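Local coordinates for protein syndapin (Drosophila melanogaster, PDB 3I2W) that probably acts in endocytosis and the internalisation of plasma membrane proteins, here represented by its dimer-forming EFC/F-BAR domain, a module that binds phospholipid membranes, at residues B[12-17]-B[118-123]; B[16-21]-B[111-116]; B[125-130]-B[209-214]; B[23-28]-B[100-105]. All blocks are in the same frame, centred on the assembly; numbering follows the deposited sequence.

Interaction 1 of 4, residues B[12-17]-B[118-123]; sequences RTTKRI and DLEDLF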
loop_
_atom_site.group_PDB
_atom_site.type_symbol
_atom_site.label_atom_id
_atom_site.label_comp_id
_atom_site.label_asym_id
_atom_site.label_seq_id
_atom_site.Cartn_x
_atom_site.Cartn_y
_atom_site.Cartn_z
ATOM N N ARG B 12 2.452 27.600 27.029
ATOM C CA ARG B 12 2.420 26.190 26.617
ATOM C C ARG B 12 0.995 25.785 26.377
ATOM O O ARG B 12 0.736 25.201 25.383
ATOM C CB ARG B 12 3.117 25.265 27.594
ATOM C CG ARG B 12 4.424 25.911 28.112
ATOM C CD ARG B 12 5.555 24.953 28.515
ATOM N NE ARG B 12 5.284 24.242 29.763
ATOM C CZ ARG B 12 5.492 24.755 30.967
ATOM N NH1 ARG B 12 5.964 25.988 31.100
ATOM N NH2 ARG B 12 5.226 24.034 32.044
ATOM N N THR B 13 0.045 26.222 27.186
ATOM C CA THR B 13 -1.335 25.832 26.962
ATOM C C THR B 13 -1.929 26.469 25.722
ATOM O O THR B 13 -2.655 25.809 24.973
ATOM C CB THR B 13 -2.173 26.081 28.188
ATOM O OG1 THR B 13 -1.665 25.264 29.236
ATOM C CG2 THR B 13 -3.590 25.657 27.978
ATOM N N THR B 14 -1.637 27.744 25.499
ATOM C CA THR B 14 -2.198 28.399 24.358
ATOM C C THR B 14 -1.493 27.845 23.120
ATOM O O THR B 14 -2.129 27.624 22.113
ATOM C CB THR B 14 -2.103 29.943 24.407
ATOM O OG1 THR B 14 -0.748 30.344 24.388
ATOM C CG2 THR B 14 -2.647 30.480 25.656
ATOM N N LYS B 15 -0.197 27.550 23.190
ATOM C CA LYS B 15 0.468 27.033 21.994
ATOM C C LYS B 15 -0.281 25.779 21.555
ATOM O O LYS B 15 -0.401 25.492 20.369
ATOM C CB LYS B 15 1.964 26.777 22.242
ATOM C CG LYS B 15 2.707 26.173 21.103
ATOM C CD LYS B 15 4.250 26.273 21.257
ATOM C CE LYS B 15 5.002 25.141 20.432
ATOM N NZ LYS B 15 4.714 23.683 20.953
ATOM N N ARG B 16 -0.837 25.079 22.528
ATOM C CA ARG B 16 -1.470 23.797 22.275
ATOM C C ARG B 16 -2.759 23.915 21.447
ATOM O O ARG B 16 -3.089 23.018 20.721
ATOM C CB ARG B 16 -1.707 23.018 23.576
ATOM C CG ARG B 16 -2.523 21.760 23.297
ATOM C CD ARG B 16 -2.993 20.999 24.535
ATOM N NE ARG B 16 -3.843 21.806 25.393
ATOM C CZ ARG B 16 -4.450 21.350 26.481
ATOM N NH1 ARG B 16 -4.367 20.059 26.815
ATOM N NH2 ARG B 16 -5.166 22.174 27.220
ATOM N N ILE B 17 -3.488 25.013 21.589
ATOM C CA ILE B 17 -4.562 25.339 20.696
ATOM C C ILE B 17 -4.099 25.259 19.274
ATOM O O ILE B 17 -4.748 24.599 18.487
ATOM C CB ILE B 17 -5.062 26.779 20.926
ATOM C CG1 ILE B 17 -5.722 26.881 22.270
ATOM C CG2 ILE B 17 -6.076 27.185 19.912
ATOM C CD1 ILE B 17 -6.048 28.264 22.628
ATOM N N ASP B 118 -7.223 35.126 21.336
ATOM C CA ASP B 118 -8.231 35.472 22.307
ATOM C C ASP B 118 -7.893 34.932 23.663
ATOM O O ASP B 118 -8.024 35.620 24.652
ATOM C CB ASP B 118 -9.576 34.911 21.929
ATOM C CG ASP B 118 -10.236 35.654 20.806
ATOM O OD1 ASP B 118 -9.833 36.786 20.492
ATOM O OD2 ASP B 118 -11.166 35.091 20.179
ATOM N N LEU B 119 -7.480 33.684 23.738
ATOM C CA LEU B 119 -7.196 33.136 25.033
ATOM C C LEU B 119 -5.888 33.562 25.635
ATOM O O LEU B 119 -5.660 33.356 26.818
ATOM C CB LEU B 119 -7.220 31.640 24.981
ATOM C CG LEU B 119 -8.603 31.335 25.416
ATOM C CD1 LEU B 119 -9.455 31.572 24.156
ATOM C CD2 LEU B 119 -8.539 29.962 25.717
ATOM N N GLU B 120 -4.992 34.103 24.833
ATOM C CA GLU B 120 -3.731 34.463 25.405
ATOM C C GLU B 120 -4.093 35.695 26.089
ATOM O O GLU B 120 -3.690 35.899 27.209
ATOM C CB GLU B 120 -2.695 34.733 24.347
ATOM C CG GLU B 120 -1.949 33.509 23.927
ATOM C CD GLU B 120 -1.008 33.783 22.771
ATOM O OE1 GLU B 120 -0.986 34.923 22.285
ATOM O OE2 GLU B 120 -0.262 32.883 22.359
ATOM N N ASP B 121 -4.895 36.506 25.401
ATOM C CA ASP B 121 -5.498 37.720 25.938
ATOM C C ASP B 121 -6.261 37.449 27.233
ATOM O O ASP B 121 -6.140 38.187 28.181
ATOM C CB ASP B 121 -6.392 38.393 24.884
ATOM C CG ASP B 121 -5.568 39.040 23.747
ATOM O OD1 ASP B 121 -4.324 38.938 23.727
ATOM O OD2 ASP B 121 -6.132 39.631 22.808
ATOM N N LEU B 122 -7.000 36.371 27.317
ATOM C CA LEU B 122 -7.780 36.184 28.486
ATOM C C LEU B 122 -6.868 35.834 29.630
ATOM O O LEU B 122 -7.116 36.268 30.739
ATOM C CB LEU B 122 -8.789 35.110 28.239
ATOM C CG LEU B 122 -9.879 35.020 29.262
ATOM C CD1 LEU B 122 -10.733 36.239 29.131
ATOM C CD2 LEU B 122 -10.697 33.780 29.008
ATOM N N PHE B 123 -5.812 35.062 29.387
ATOM C CA PHE B 123 -4.857 34.733 30.440
ATOM C C PHE B 123 -4.111 35.988 30.859
ATOM O O PHE B 123 -3.782 36.193 32.023
ATOM C CB PHE B 123 -3.804 33.794 29.931
ATOM C CG PHE B 123 -4.100 32.356 30.152
ATOM C CD1 PHE B 123 -4.207 31.832 31.437
ATOM C CD2 PHE B 123 -4.220 31.493 29.076
ATOM C CE1 PHE B 123 -4.446 30.485 31.632
ATOM C CE2 PHE B 123 -4.452 30.155 29.288
ATOM C CZ PHE B 123 -4.556 29.648 30.565
#

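Interaction 2 of 4, residues B[16-21]-B[111-116]; sequences RIEDGY and MQIKER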
loop_
_atom_site.group_PDB
_atom_site.type_symbol
_atom_site.label_atom_id
_atom_site.label_comp_id
_atom_site.label_asym_id
_atom_site.label_seq_id
_atom_site.Cartn_x
_atom_site.Cartn_y
_atom_site.Cartn_z
ATOM N N ARG B 16 -0.837 25.079 22.528
ATOM C CA ARG B 16 -1.470 23.797 22.275
ATOM C C ARG B 16 -2.759 23.915 21.447
ATOM O O ARG B 16 -3.089 23.018 20.721
ATOM C CB ARG B 16 -1.707 23.018 23.576
ATOM C CG ARG B 16 -2.523 21.760 23.297
ATOM C CD ARG B 16 -2.993 20.999 24.535
ATOM N NE ARG B 16 -3.843 21.806 25.393
ATOM C CZ ARG B 16 -4.450 21.350 26.481
ATOM N NH1 ARG B 16 -4.367 20.059 26.815
ATOM N NH2 ARG B 16 -5.166 22.174 27.220
ATOM N N ILE B 17 -3.488 25.013 21.589
ATOM C CA ILE B 17 -4.562 25.339 20.696
ATOM C C ILE B 17 -4.099 25.259 19.274
ATOM O O ILE B 17 -4.748 24.599 18.487
ATOM C CB ILE B 17 -5.062 26.779 20.926
ATOM C CG1 ILE B 17 -5.722 26.881 22.270
ATOM C CG2 ILE B 17 -6.076 27.185 19.912
ATOM C CD1 ILE B 17 -6.048 28.264 22.628
ATOM N N GLU B 18 -3.017 25.965 18.926
ATOM C CA GLU B 18 -2.492 25.999 17.561
ATOM C C GLU B 18 -1.884 24.645 17.144
ATOM O O GLU B 18 -1.931 24.272 15.989
ATOM C CB GLU B 18 -1.436 27.070 17.465
ATOM C CG GLU B 18 -0.588 26.984 16.194
ATOM C CD GLU B 18 -0.042 28.332 15.637
ATOM O OE1 GLU B 18 -0.220 29.379 16.260
ATOM O OE2 GLU B 18 0.540 28.346 14.528
ATOM N N ASP B 19 -1.294 23.913 18.077
ATOM C CA ASP B 19 -0.891 22.603 17.795
ATOM C C ASP B 19 -2.124 21.789 17.376
ATOM O O ASP B 19 -2.030 20.878 16.542
ATOM C CB ASP B 19 -0.184 22.027 19.014
ATOM C CG ASP B 19 1.244 22.619 19.221
ATOM O OD1 ASP B 19 1.828 23.214 18.268
ATOM O OD2 ASP B 19 1.808 22.490 20.341
ATOM N N GLY B 20 -3.294 22.104 17.899
ATOM C CA GLY B 20 -4.440 21.319 17.516
ATOM C C GLY B 20 -4.737 21.503 16.037
ATOM O O GLY B 20 -5.011 20.534 15.345
ATOM N N TYR B 21 -4.721 22.755 15.547
ATOM C CA TYR B 21 -4.778 23.019 14.111
ATOM C C TYR B 21 -3.760 22.141 13.363
ATOM O O TYR B 21 -4.166 21.330 12.536
ATOM C CB TYR B 21 -4.591 24.501 13.796
ATOM C CG TYR B 21 -4.572 24.893 12.325
ATOM C CD1 TYR B 21 -5.752 25.125 11.611
ATOM C CD2 TYR B 21 -3.370 25.099 11.654
ATOM C CE1 TYR B 21 -5.745 25.523 10.253
ATOM C CE2 TYR B 21 -3.345 25.495 10.327
ATOM C CZ TYR B 21 -4.554 25.699 9.629
ATOM O OH TYR B 21 -4.531 26.090 8.278
HETATM N N MSE B 111 -2.852 37.473 11.035
HETATM C CA MSE B 111 -1.760 36.512 11.090
HETATM C C MSE B 111 -1.725 35.698 12.392
HETATM O O MSE B 111 -0.682 35.324 12.883
HETATM C CB MSE B 111 -0.428 37.155 10.777
HETATM C CG MSE B 111 -0.319 37.497 9.308
HETATM SE SE MSE B 111 1.135 38.481 8.852
HETATM C CE MSE B 111 2.513 37.429 9.065
ATOM N N GLN B 112 -2.902 35.405 12.924
ATOM C CA GLN B 112 -3.029 34.598 14.125
ATOM C C GLN B 112 -4.180 33.630 13.971
ATOM O O GLN B 112 -4.974 33.744 13.021
ATOM C CB GLN B 112 -3.306 35.482 15.308
ATOM C CG GLN B 112 -2.047 35.939 16.009
ATOM C CD GLN B 112 -2.204 37.337 16.680
ATOM O OE1 GLN B 112 -2.916 38.272 16.169
ATOM N NE2 GLN B 112 -1.505 37.496 17.825
ATOM N N ILE B 113 -4.229 32.647 14.862
ATOM C CA ILE B 113 -5.422 31.832 15.047
ATOM C C ILE B 113 -6.181 32.462 16.182
ATOM O O ILE B 113 -5.723 32.481 17.334
ATOM C CB ILE B 113 -5.104 30.407 15.427
ATOM C CG1 ILE B 113 -4.442 29.716 14.248
ATOM C CG2 ILE B 113 -6.369 29.680 15.837
ATOM C CD1 ILE B 113 -4.246 28.268 14.448
ATOM N N LYS B 114 -7.333 32.997 15.839
ATOM C CA LYS B 114 -8.113 33.740 16.742
ATOM C C LYS B 114 -8.373 32.999 18.025
ATOM O O LYS B 114 -8.293 33.580 19.067
ATOM C CB LYS B 114 -9.408 34.066 16.025
ATOM C CG LYS B 114 -10.366 34.938 16.767
ATOM C CD LYS B 114 -11.471 35.341 15.828
ATOM C CE LYS B 114 -12.717 35.777 16.607
ATOM N NZ LYS B 114 -12.280 36.712 17.658
ATOM N N GLU B 115 -8.664 31.714 17.986
ATOM C CA GLU B 115 -8.852 30.993 19.217
ATOM C C GLU B 115 -7.637 31.036 20.110
ATOM O O GLU B 115 -7.771 31.109 21.324
ATOM C CB GLU B 115 -9.332 29.561 18.985
ATOM C CG GLU B 115 -10.738 29.480 18.325
ATOM C CD GLU B 115 -10.747 29.925 16.844
ATOM O OE1 GLU B 115 -9.689 30.268 16.288
ATOM O OE2 GLU B 115 -11.817 29.913 16.202
ATOM N N ARG B 116 -6.445 31.039 19.543
ATOM C CA ARG B 116 -5.247 31.240 20.367
ATOM C C ARG B 116 -5.101 32.665 20.927
ATOM O O ARG B 116 -4.895 32.866 22.121
ATOM C CB ARG B 116 -4.023 30.862 19.557
ATOM C CG ARG B 116 -2.800 30.591 20.381
ATOM C CD ARG B 116 -1.608 30.352 19.475
ATOM N NE ARG B 116 -0.382 30.593 20.217
ATOM C CZ ARG B 116 0.837 30.226 19.858
ATOM N NH1 ARG B 116 1.060 29.569 18.748
ATOM N NH2 ARG B 116 1.836 30.491 20.655
#

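Interaction 3 of 4, residues B[125-130]-B[209-214]; sequences KAQKPW and EDMTSV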
loop_
_atom_site.group_PDB
_atom_site.type_symbol
_atom_site.label_atom_id
_atom_site.label_comp_id
_atom_site.label_asym_id
_atom_site.label_seq_id
_atom_site.Cartn_x
_atom_site.Cartn_y
_atom_site.Cartn_z
ATOM N N LYS B 125 -5.036 38.930 30.848
ATOM C CA LYS B 125 -5.889 39.769 31.669
ATOM C C LYS B 125 -5.987 39.154 33.055
ATOM O O LYS B 125 -5.672 39.746 34.056
ATOM C CB LYS B 125 -7.239 39.798 31.039
ATOM C CG LYS B 125 -7.845 41.190 30.971
ATOM C CD LYS B 125 -9.370 41.119 30.868
ATOM C CE LYS B 125 -9.881 40.192 31.946
ATOM N NZ LYS B 125 -11.266 40.562 32.197
ATOM N N ALA B 126 -6.406 37.920 33.107
ATOM C CA ALA B 126 -6.322 37.164 34.312
ATOM C C ALA B 126 -5.010 37.299 35.097
ATOM O O ALA B 126 -5.029 37.092 36.278
ATOM C CB ALA B 126 -6.571 35.733 33.975
ATOM N N GLN B 127 -3.862 37.596 34.479
ATOM C CA GLN B 127 -2.587 37.503 35.210
ATOM C C GLN B 127 -2.079 38.888 35.558
ATOM O O GLN B 127 -1.265 39.042 36.481
ATOM C CB GLN B 127 -1.552 36.769 34.372
ATOM C CG GLN B 127 -0.315 36.355 35.107
ATOM C CD GLN B 127 0.651 35.578 34.243
ATOM O OE1 GLN B 127 1.149 36.061 33.195
ATOM N NE2 GLN B 127 0.969 34.357 34.699
ATOM N N LYS B 128 -2.576 39.902 34.852
ATOM C CA LYS B 128 -2.079 41.257 34.993
ATOM C C LYS B 128 -1.967 41.763 36.461
ATOM O O LYS B 128 -0.856 42.019 36.916
ATOM C CB LYS B 128 -2.861 42.200 34.114
ATOM C CG LYS B 128 -2.295 43.560 34.091
ATOM C CD LYS B 128 -3.165 44.489 33.301
ATOM C CE LYS B 128 -2.261 45.306 32.382
ATOM N NZ LYS B 128 -2.909 46.572 31.867
ATOM N N PRO B 129 -3.095 41.851 37.220
ATOM C CA PRO B 129 -3.014 42.204 38.649
ATOM C C PRO B 129 -1.843 41.606 39.405
ATOM O O PRO B 129 -1.064 42.325 40.044
ATOM C CB PRO B 129 -4.306 41.622 39.206
ATOM C CG PRO B 129 -5.242 41.870 38.160
ATOM C CD PRO B 129 -4.499 41.598 36.850
ATOM N N TRP B 130 -1.726 40.298 39.343
ATOM C CA TRP B 130 -0.727 39.595 40.108
ATOM C C TRP B 130 0.665 39.855 39.499
ATOM O O TRP B 130 1.687 39.811 40.167
ATOM C CB TRP B 130 -1.105 38.138 40.049
ATOM C CG TRP B 130 -0.304 37.257 40.817
ATOM C CD1 TRP B 130 -0.530 36.870 42.105
ATOM C CD2 TRP B 130 0.826 36.535 40.376
ATOM N NE1 TRP B 130 0.442 35.971 42.512
ATOM C CE2 TRP B 130 1.275 35.744 41.452
ATOM C CE3 TRP B 130 1.514 36.481 39.182
ATOM C CZ2 TRP B 130 2.371 34.903 41.359
ATOM C CZ3 TRP B 130 2.657 35.638 39.094
ATOM C CH2 TRP B 130 3.053 34.869 40.170
ATOM N N GLU B 209 -7.896 31.397 41.278
ATOM C CA GLU B 209 -9.207 31.204 40.716
ATOM C C GLU B 209 -9.253 31.619 39.278
ATOM O O GLU B 209 -9.664 30.862 38.415
ATOM C CB GLU B 209 -10.188 32.061 41.417
ATOM C CG GLU B 209 -11.163 31.342 42.292
ATOM C CD GLU B 209 -12.315 32.304 42.620
ATOM O OE1 GLU B 209 -13.482 31.964 42.284
ATOM O OE2 GLU B 209 -12.031 33.424 43.163
ATOM N N ASP B 210 -8.858 32.850 39.029
ATOM C CA ASP B 210 -8.770 33.379 37.678
ATOM C C ASP B 210 -8.019 32.491 36.670
ATOM O O ASP B 210 -8.577 32.087 35.643
ATOM C CB ASP B 210 -8.193 34.783 37.720
ATOM C CG ASP B 210 -9.129 35.767 38.401
ATOM O OD1 ASP B 210 -10.257 35.343 38.717
ATOM O OD2 ASP B 210 -8.753 36.954 38.596
HETATM N N MSE B 211 -6.768 32.170 36.934
HETATM C CA MSE B 211 -6.141 31.359 35.978
HETATM C C MSE B 211 -6.909 29.983 35.806
HETATM O O MSE B 211 -7.056 29.486 34.687
HETATM C CB MSE B 211 -4.648 31.248 36.267
HETATM C CG MSE B 211 -3.844 32.557 36.245
HETATM SE SE MSE B 211 -3.285 33.219 34.661
HETATM C CE MSE B 211 -4.428 34.435 34.572
ATOM N N THR B 212 -7.463 29.396 36.872
ATOM C CA THR B 212 -8.091 28.080 36.781
ATOM C C THR B 212 -9.251 28.104 35.816
ATOM O O THR B 212 -9.581 27.157 35.131
ATOM C CB THR B 212 -8.530 27.696 38.125
ATOM O OG1 THR B 212 -7.370 27.730 38.961
ATOM C CG2 THR B 212 -9.043 26.274 38.183
ATOM N N SER B 213 -9.821 29.261 35.696
ATOM C CA SER B 213 -11.044 29.371 35.051
ATOM C C SER B 213 -10.736 29.451 33.585
ATOM O O SER B 213 -11.453 28.887 32.776
ATOM C CB SER B 213 -11.675 30.626 35.570
ATOM O OG SER B 213 -12.764 30.927 34.779
ATOM N N VAL B 214 -9.669 30.168 33.247
ATOM C CA VAL B 214 -9.201 30.328 31.853
ATOM C C VAL B 214 -8.626 29.022 31.368
ATOM O O VAL B 214 -8.860 28.651 30.242
ATOM C CB VAL B 214 -8.126 31.397 31.722
ATOM C CG1 VAL B 214 -7.616 31.456 30.335
ATOM C CG2 VAL B 214 -8.708 32.715 32.032
#

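Interaction 4 of 4, residues B[23-28]-B[100-105]; sequences LCNDLQ and TWQKEN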
loop_
_atom_site.group_PDB
_atom_site.type_symbol
_atom_site.label_atom_id
_atom_site.label_comp_id
_atom_site.label_asym_id
_atom_site.label_seq_id
_atom_site.Cartn_x
_atom_site.Cartn_y
_atom_site.Cartn_z
ATOM N N LEU B 23 -2.114 19.404 14.065
ATOM C CA LEU B 23 -2.548 18.011 14.054
ATOM C C LEU B 23 -3.747 17.763 13.132
ATOM O O LEU B 23 -3.824 16.750 12.498
ATOM C CB LEU B 23 -2.803 17.475 15.449
ATOM C CG LEU B 23 -1.646 17.516 16.457
ATOM C CD1 LEU B 23 -2.224 17.214 17.816
ATOM C CD2 LEU B 23 -0.487 16.573 16.176
ATOM N N CYS B 24 -4.672 18.678 12.983
ATOM C CA CYS B 24 -5.592 18.459 11.877
ATOM C C CYS B 24 -4.889 18.355 10.550
ATOM O O CYS B 24 -5.135 17.435 9.828
ATOM C CB CYS B 24 -6.665 19.534 11.779
ATOM S SG CYS B 24 -7.735 19.530 13.222
ATOM N N ASN B 25 -4.031 19.285 10.190
ATOM C CA ASN B 25 -3.278 19.101 8.969
ATOM C C ASN B 25 -2.522 17.765 8.848
ATOM O O ASN B 25 -2.532 17.140 7.817
ATOM C CB ASN B 25 -2.289 20.218 8.798
ATOM C CG ASN B 25 -2.938 21.480 8.375
ATOM O OD1 ASN B 25 -4.017 21.490 7.798
ATOM N ND2 ASN B 25 -2.293 22.579 8.680
ATOM N N ASP B 26 -1.882 17.344 9.921
ATOM C CA ASP B 26 -1.057 16.152 9.895
ATOM C C ASP B 26 -1.924 14.941 9.628
ATOM O O ASP B 26 -1.566 14.086 8.807
ATOM C CB ASP B 26 -0.332 15.945 11.237
ATOM C CG ASP B 26 0.878 16.883 11.451
ATOM O OD1 ASP B 26 1.261 17.688 10.582
ATOM O OD2 ASP B 26 1.445 16.854 12.572
ATOM N N LEU B 27 -3.046 14.847 10.334
ATOM C CA LEU B 27 -3.906 13.705 10.174
ATOM C C LEU B 27 -4.483 13.645 8.745
ATOM O O LEU B 27 -4.587 12.565 8.135
ATOM C CB LEU B 27 -4.992 13.793 11.189
ATOM C CG LEU B 27 -5.904 12.601 11.345
ATOM C CD1 LEU B 27 -5.227 11.295 11.708
ATOM C CD2 LEU B 27 -6.825 13.024 12.459
ATOM N N GLN B 28 -4.819 14.810 8.185
ATOM C CA GLN B 28 -5.366 14.811 6.844
ATOM C C GLN B 28 -4.277 14.322 5.959
ATOM O O GLN B 28 -4.496 13.447 5.143
ATOM C CB GLN B 28 -5.873 16.179 6.404
ATOM C CG GLN B 28 -7.232 16.562 6.911
ATOM C CD GLN B 28 -7.503 18.075 6.722
ATOM O OE1 GLN B 28 -8.062 18.532 5.689
ATOM N NE2 GLN B 28 -7.081 18.864 7.715
ATOM N N THR B 100 -13.555 19.788 7.709
ATOM C CA THR B 100 -14.700 20.554 8.106
ATOM C C THR B 100 -14.534 21.050 9.515
ATOM O O THR B 100 -14.732 22.266 9.786
ATOM C CB THR B 100 -16.015 19.772 7.939
ATOM O OG1 THR B 100 -16.595 20.082 6.666
ATOM C CG2 THR B 100 -17.033 20.210 8.957
ATOM N N TRP B 101 -14.213 20.147 10.418
ATOM C CA TRP B 101 -14.048 20.490 11.796
ATOM C C TRP B 101 -12.982 21.567 11.927
ATOM O O TRP B 101 -13.147 22.545 12.638
ATOM C CB TRP B 101 -13.622 19.227 12.478
ATOM C CG TRP B 101 -13.704 19.210 13.924
ATOM C CD1 TRP B 101 -14.711 18.684 14.665
ATOM C CD2 TRP B 101 -12.683 19.590 14.848
ATOM N NE1 TRP B 101 -14.414 18.751 16.005
ATOM C CE2 TRP B 101 -13.175 19.306 16.152
ATOM C CE3 TRP B 101 -11.405 20.152 14.713
ATOM C CZ2 TRP B 101 -12.455 19.599 17.314
ATOM C CZ3 TRP B 101 -10.667 20.430 15.890
ATOM C CH2 TRP B 101 -11.213 20.165 17.169
ATOM N N GLN B 102 -11.889 21.393 11.200
ATOM C CA GLN B 102 -10.787 22.297 11.279
ATOM C C GLN B 102 -11.200 23.701 10.802
ATOM O O GLN B 102 -10.775 24.663 11.372
ATOM C CB GLN B 102 -9.602 21.739 10.467
ATOM C CG GLN B 102 -8.418 22.715 10.312
ATOM C CD GLN B 102 -7.308 22.199 9.423
ATOM O OE1 GLN B 102 -7.536 21.845 8.288
ATOM N NE2 GLN B 102 -6.093 22.165 9.942
ATOM N N LYS B 103 -11.976 23.806 9.732
ATOM C CA LYS B 103 -12.530 25.046 9.294
ATOM C C LYS B 103 -13.393 25.655 10.393
ATOM O O LYS B 103 -13.409 26.852 10.561
ATOM C CB LYS B 103 -13.414 24.776 8.093
ATOM C CG LYS B 103 -14.093 26.019 7.499
ATOM C CD LYS B 103 -15.168 25.709 6.393
ATOM C CE LYS B 103 -15.931 27.047 5.982
ATOM N NZ LYS B 103 -16.385 27.108 4.502
ATOM N N GLU B 104 -14.098 24.826 11.160
ATOM C CA GLU B 104 -15.138 25.342 12.033
ATOM C C GLU B 104 -14.626 25.807 13.343
ATOM O O GLU B 104 -15.257 26.640 13.969
ATOM C CB GLU B 104 -16.273 24.354 12.247
ATOM C CG GLU B 104 -17.363 24.641 11.227
ATOM C CD GLU B 104 -18.316 23.471 10.989
ATOM O OE1 GLU B 104 -18.371 22.480 11.782
ATOM O OE2 GLU B 104 -19.035 23.565 9.971
ATOM N N ASN B 105 -13.462 25.317 13.735
ATOM C CA ASN B 105 -12.953 25.599 15.048
ATOM C C ASN B 105 -11.736 26.446 15.096
ATOM O O ASN B 105 -11.249 26.692 16.193
ATOM C CB ASN B 105 -12.608 24.308 15.733
ATOM C CG ASN B 105 -13.793 23.473 15.951
ATOM O OD1 ASN B 105 -14.551 23.706 16.867
ATOM N ND2 ASN B 105 -13.967 22.470 15.112
#

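Interaction 1 of 4, residues B[12-17]-B[118-123]
Thr14 reaches across to Glu120 and Phe123 where two nearly antiparallel helices run side by side, their axes 9.9 Å apart. Its CB packs on the aliphatic part of Glu120, 3.6 Å from CG. The two side chains cross at about a right angle. From CB the branches part. OG1 lies between the backbone N and the carbonyl carbon (chi1 64°) and faces the carboxylate, 3.3 Å from Glu120 OE2. Thr14 OG1 is also hydrogen-bonded to Lys11 O on its own helix. The other branch, CG2, also lies against Glu120 CG. It then meets the Phe123 ring obliquely, 3.9 Å from CD2. One turn on, Ile17 extends the apolar side of the contact, with CD1 4.3 Å from Leu119 CB. Glu120 OE2 has a stronger partner on its own helix, a salt bridge to Arg116 NE. The contact is largely buried within the F-BAR helical bundle. Helix 169-240 covers it through Phe215, Cys218 and Val214. Tyr10 stacks on Phe123, and Trp271 of the second subunit bonds to Thr13, so helices 11-58 and 114-159 meet here close to the dimer interface.

Interaction 2 of 4, residues B[16-21]-B[111-116]
Glu18 and Arg116 form the one salt bridge of this contact, with Arg116 NH1 donating to Glu18 OE1 at 2.8 Å. The bond is bent, with an angle of 141° at the hydrogen. The carboxylate and guanidinium planes stand 76° apart. NH1 meets OE1 from above the carboxylate plane. The oxygen sits at the guanidinium edge, a little tilted from its plane. In Arg116, CG is anti to the backbone N (chi1 -161°) and the chain is extended from CG to NE, which lets it reach this far. Its CD packs on Glu18 CB at 3.9 Å.

In the F-BAR fold, segment 111-116 is a change of structure. The short strand 112-113 closes a small hairpin with strand 108-109, and Ile113 takes the N-cap position of the long helix 114-159.

The remaining contacts are van der Waals packing. Ile113 CD1 approaches Tyr21 obliquely and lies 3.8 Å from its CB. The same methyl touches Glu18 CA at 4.2 Å. Ile17 packs on the first helical turn, with CD1 3.6 Å from Glu115 O and 3.8 Å from Arg116 CA. Its CG2 lies against Glu115 CB, while the Glu115 carboxylate turns away and accepts from His107 N.

Interaction 3 of 4, residues B[125-130]-B[209-214]
Asp210 O accepts two backbone bonds, from Ser213 N at 3.1 Å and from Val214 N at 3.3 Å. These bonds hold the turn of helix 169-240 that Asp210 and Val214 present to Ala126. The contact belongs to the F-BAR helical bundle. It joins helix 114-159 to helix 169-240, which run antiparallel with segment axes 9.0 Å apart and an angle of 164° between their directions. No hydrogen bond crosses between the segments, and the contact is packing alone. Ala126 is the small residue that lets the backbones come close, and its CA is 5.6 Å from that of Asp210. Asp210 offers its CB rather than its carboxylate, 4.2 Å from Ala126 O. Met211, present as selenomethionine, bends at chi2 (-82°), which brings SE toward Gln127. This SE lies 4.0 Å from Gln127 CB. The terminal methyl CE is modelled too close to Ala126, so its place and the chi3 torsion are doubtful. Gln127 turns its amide elsewhere, to Tyr207 OH and to Gly8 N. Trp5 and Phe123 pack on Met211. At the other end of the contact, Val214 CG2 touches Ala126 CB at 4.2 Å.

Interaction 4 of 4, residues B[23-28]-B[100-105]
Trp101 meets Cys24 first, as segment 100-105 runs antiparallel to segment 23-28 with axes 10.4 Å apart. Cys24 SG lies obliquely to the indole, 4.0 Å from Trp101 CE3, in a sulfur-aromatic contact. Phe228 of helix 169-240 stacks on the same ring. Next comes Gln102, which carries most of the contact. Its CG is anti to the backbone N (chi1 172°) and the chain runs straight out to the facing helix. The methylene CB passes 3.9 Å from Cys24 CB, and the amide then lies between Asn25 and Gln28. Gln102 NE2 donates to Asn25 OD1 at 3.1 Å and nearly straight (163°). The donor stands well above the plane of the Asn25 carbonyl, and the two amide planes are 71° apart. Gln102 OE1 in turn accepts from Gln28 NE2 at 3.1 Å, again from above its carbonyl plane. Both ends of the Gln102 amide are thus bonded, which fixes its rotation. Gln102 NE2 also has a weak bond to Tyr21 O. At the end of the segment, Asn105 folds back. Its ND2 sits 3.2 Å above the Trp101 ring plane and bonds to Trp101 O, while Glu104 N reaches that oxygen from the opposite face. Trp69 of the second subunit packs on neighbouring Leu27. Helices 11-58 and 63-105 pack here in the elongated bundle of the F-BAR domain, a family known for crescent-shaped antiparallel dimers.

How the interactions relate
All four contacts lie in the central part of the elongated F-BAR domain. Helix 11-58 takes part in interactions 1, 2 and 4. Helix 114-159 takes part in 1, 2 and 3. Interactions 1 and 2 share Arg16 and Ile17, with centres about 8 Å apart. Interactions 2 and 4 have centres about 11 Å apart. Interactions 1 and 3 are in contact, with centres about 12 Å apart. Interactions 3 and 4 are the extremes, centres about 30 Å apart. Along the chain, 23-28/100-105 pairs within the span bridged by 16-21/111-116, which itself lies within that of 12-17/118-123; 125-130/209-214 comes later. Together they join four long helices into one bundle beside the second subunit.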